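Local structure of DsbA-like disulfide oxidoreductase (Wolbachia endosymbiont of Drosophila melanogaster, 6EEZ) at residues Gly108-Ser111 and Asp112-Leu116; Leu162-Asp166 and Ser167-Gly171. The protein probably catalyses thiol-disulfide exchange as a DsbA-like, thioredoxin-family protein, acting as a disulfide isomerase that works as a homotrimer. One frame throughout, in Å; residues are numbered along the deposited sequence.

Contact 1: residues Gly108-Ser111 and Asp112-Leu116; sequences GEFS and DESIL
S111 is the N-cap of helix 112-121, and it meets the first helical turn at S114 and I115, through its backbone carbonyl as well as its hydroxyl. The carbonyl makes the stronger contacts. I115 N donates to S111 O at 3.1 Å with an N-H...O angle of 164°, arriving nearly end-on to the carbonyl. A second donor, S114 OG, reaches S111 O at 3.0 Å from the flank, with a C=O...OG angle of 119°, tilted out of the carbonyl plane. The capping bond proper is weaker: S114 N lies 3.4 Å from S111 OG, although the N-H points well at it. With chi1 at 54°, S111 OG sits between its own backbone N and carbonyl carbon, which turns it back over the helix start. E113 bends at chi2, bringing OE2 to 3.4 Å from S111 CB, a van der Waals approach. Beside the cap, F110 CB packs 4.2 Å from I115 CD1, and S114 OG lies at the edge of the F110 ring. F110 also rests on A77 and A81 of helix 76-91, and its ring meets that of H106. K80 of helix 76-91 forms a salt bridge with D112 OD1. Two donors thus grip S111 O, and an acidic side chain at D112, in the first helical turn, would be expected to interact favourably with the helix dipole.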
# COMPACT_ATOMS: atom_id res chain seq x y z
N GLY A 108 -12.24 13.52 5.50
CA GLY A 108 -12.47 13.42 6.94
C GLY A 108 -12.09 12.06 7.52
O GLY A 108 -11.60 11.19 6.80
N GLU A 109 -12.32 11.86 8.82
CA GLU A 109 -12.07 10.57 9.48
C GLU A 109 -13.09 9.50 9.10
O GLU A 109 -14.28 9.79 8.91
CB GLU A 109 -12.06 10.73 11.01
CG GLU A 109 -10.66 10.91 11.59
CD GLU A 109 -10.64 10.79 13.11
OE1 GLU A 109 -11.66 10.39 13.70
OE2 GLU A 109 -9.58 11.10 13.70
N PHE A 110 -12.62 8.26 9.02
CA PHE A 110 -13.50 7.17 8.60
C PHE A 110 -14.53 6.84 9.67
O PHE A 110 -14.28 7.00 10.88
CB PHE A 110 -12.68 5.92 8.24
CG PHE A 110 -11.68 6.14 7.14
CD1 PHE A 110 -12.11 6.34 5.84
CD2 PHE A 110 -10.32 6.16 7.41
CE1 PHE A 110 -11.21 6.55 4.82
CE2 PHE A 110 -9.41 6.37 6.40
CZ PHE A 110 -9.85 6.55 5.09
N SER A 111 -15.69 6.40 9.21
CA SER A 111 -16.73 5.83 10.04
C SER A 111 -17.25 4.59 9.32
O SER A 111 -16.98 4.41 8.13
CB SER A 111 -17.86 6.83 10.29
OG SER A 111 -18.36 7.33 9.07
N ASP A 112 -17.97 3.73 10.04
CA ASP A 112 -18.47 2.49 9.46
C ASP A 112 -19.24 2.82 8.19
O ASP A 112 -19.09 2.15 7.16
CB ASP A 112 -19.39 1.76 10.44
CG ASP A 112 -18.67 1.28 11.68
OD1 ASP A 112 -17.49 1.62 11.88
OD2 ASP A 112 -19.31 0.55 12.46
N GLU A 113 -20.03 3.88 8.28
CA GLU A 113 -20.96 4.25 7.24
C GLU A 113 -20.22 4.75 6.00
O GLU A 113 -20.48 4.30 4.89
CB GLU A 113 -21.93 5.33 7.74
CG GLU A 113 -22.62 5.00 9.09
CD GLU A 113 -21.86 5.53 10.31
OE1 GLU A 113 -22.38 6.44 11.00
OE2 GLU A 113 -20.75 5.02 10.60
N SER A 114 -19.28 5.67 6.22
CA SER A 114 -18.53 6.28 5.12
C SER A 114 -17.72 5.23 4.35
O SER A 114 -17.53 5.35 3.14
CB SER A 114 -17.60 7.36 5.66
OG SER A 114 -16.51 6.77 6.36
N ILE A 115 -17.22 4.22 5.07
CA ILE A 115 -16.53 3.10 4.43
C ILE A 115 -17.50 2.31 3.54
O ILE A 115 -17.11 1.88 2.46
CB ILE A 115 -15.88 2.15 5.48
CG1 ILE A 115 -14.67 2.83 6.13
CG2 ILE A 115 -15.43 0.83 4.84
CD1 ILE A 115 -14.02 2.03 7.24
N LEU A 116 -18.75 2.13 3.97
CA LEU A 116 -19.76 1.47 3.13
C LEU A 116 -20.13 2.31 1.91
O LEU A 116 -20.26 1.78 0.81
CB LEU A 116 -21.04 1.16 3.91
CG LEU A 116 -21.00 0.02 4.94
CD1 LEU A 116 -22.39 -0.20 5.55
CD2 LEU A 116 -20.48 -1.27 4.33

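Contact 2: residues Leu162-Asp166 and Ser167-Gly171; sequences LIIGD and SLFVG
The F169 ring turns an edge to the neighbouring strand: L162 O lies near the ring plane, 3.6 Å from F169 CD2, while I164 CD1 approaches CE2 obliquely at 4.1 Å. With chi1 near -61°, CG of F169 stands beside its own backbone N. The bond from F169 N to L162 O is short at 2.7 Å and almost straight (177°). L162 N returns a bond to F169 O, lying in the carbonyl plane, which makes this a hydrogen-bonded antiparallel pair. I164 and S167 form the second such pair, and S167 N reaches I164 O at 3.0 Å from above the carbonyl plane. Between them, the non-hydrogen-bonded pair I163 and L168 meets on the other sheet face, I163 CG1 to L168 CG at 4.0 Å. L162, I164 and F169 pack against helix 175-185, whose K181 NZ forms a salt bridge with D166 OD1 and a hydrogen bond with S167 OG; I163 and L168 face helix 3-15. G165 adopts a positive phi of 63°, which favours glycine in the type II' turn from I164 to S167. The four-residue turn and its flanking pairs define a tight two-residue beta hairpin that ends the central sheet of a thioredoxin fold.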
# COMPACT_ATOMS: atom_id res chain seq x y z
N LEU A 162 8.18 4.34 0.43
CA LEU A 162 8.15 3.53 -0.78
C LEU A 162 9.51 2.91 -1.09
O LEU A 162 10.55 3.57 -1.15
CB LEU A 162 7.68 4.40 -1.95
CG LEU A 162 7.56 3.77 -3.34
CD1 LEU A 162 6.53 2.67 -3.31
CD2 LEU A 162 7.18 4.82 -4.38
N ILE A 163 9.48 1.60 -1.28
CA ILE A 163 10.63 0.85 -1.73
C ILE A 163 10.55 0.64 -3.22
O ILE A 163 9.56 0.13 -3.72
CB ILE A 163 10.70 -0.52 -1.05
CG1 ILE A 163 10.81 -0.34 0.46
CG2 ILE A 163 11.86 -1.35 -1.61
CD1 ILE A 163 10.75 -1.67 1.21
N ILE A 164 11.60 1.03 -3.93
CA ILE A 164 11.77 0.62 -5.32
C ILE A 164 13.16 0.01 -5.48
O ILE A 164 14.15 0.69 -5.27
CB ILE A 164 11.63 1.80 -6.30
CG1 ILE A 164 10.33 2.58 -6.05
CG2 ILE A 164 11.71 1.31 -7.71
CD1 ILE A 164 10.22 3.88 -6.90
N GLY A 165 13.21 -1.25 -5.89
CA GLY A 165 14.47 -1.92 -6.12
C GLY A 165 15.25 -2.03 -4.80
O GLY A 165 14.77 -2.66 -3.87
N ASP A 166 16.41 -1.38 -4.73
CA ASP A 166 17.24 -1.41 -3.53
C ASP A 166 17.21 -0.08 -2.79
O ASP A 166 18.06 0.18 -1.92
CB ASP A 166 18.69 -1.77 -3.88
CG ASP A 166 19.31 -0.82 -4.89
OD1 ASP A 166 18.58 0.05 -5.42
OD2 ASP A 166 20.53 -0.96 -5.17
N SER A 167 16.22 0.74 -3.12
CA SER A 167 16.06 2.08 -2.56
C SER A 167 14.80 2.26 -1.72
O SER A 167 13.78 1.61 -1.94
CB SER A 167 16.06 3.11 -3.68
OG SER A 167 17.30 3.11 -4.36
N LEU A 168 14.86 3.17 -0.77
CA LEU A 168 13.73 3.39 0.11
C LEU A 168 13.53 4.89 0.20
O LEU A 168 14.43 5.62 0.61
CB LEU A 168 13.96 2.73 1.48
CG LEU A 168 12.74 2.52 2.39
CD1 LEU A 168 12.99 1.44 3.44
CD2 LEU A 168 12.42 3.79 3.04
N PHE A 169 12.35 5.32 -0.25
CA PHE A 169 11.95 6.74 -0.28
C PHE A 169 10.95 7.03 0.83
O PHE A 169 9.93 6.36 0.92
CB PHE A 169 11.35 7.09 -1.64
CG PHE A 169 12.31 6.91 -2.78
CD1 PHE A 169 13.21 7.90 -3.12
CD2 PHE A 169 12.30 5.74 -3.50
CE1 PHE A 169 14.09 7.73 -4.16
CE2 PHE A 169 13.18 5.56 -4.55
CZ PHE A 169 14.07 6.56 -4.88
N VAL A 170 11.25 8.00 1.68
CA VAL A 170 10.44 8.27 2.87
C VAL A 170 9.63 9.57 2.70
O VAL A 170 10.17 10.60 2.30
CB VAL A 170 11.33 8.37 4.16
CG1 VAL A 170 10.46 8.50 5.39
CG2 VAL A 170 12.23 7.14 4.32
N GLY A 171 8.34 9.54 3.02
CA GLY A 171 7.52 10.75 2.97
C GLY A 171 6.97 11.05 1.57
O GLY A 171 6.87 10.16 0.73

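Contact 1 precedes contact 2 along the chain, and their centres lie 30 Å apart on opposite sides of the chain's centre, nearest atoms about 18 Å apart. They share no helix or strand. Residues 108-116 join the loop after helix 96-105 to the start of helix 112-121, in the helical region between strands 65-70 and 161-164. Residues 162-171 form the hairpin at one margin of the five-stranded sheet, where strand 161-164 pairs with strand 36-41 and strand 167-170 is outermost. This separation fits a DsbA-like design, in which a helical insertion interrupts a thioredoxin fold. F110 touches Y43 and S44, just before C45 of the C45-C48 disulfide, so contact 1 lies beside what is probably the redox-active site.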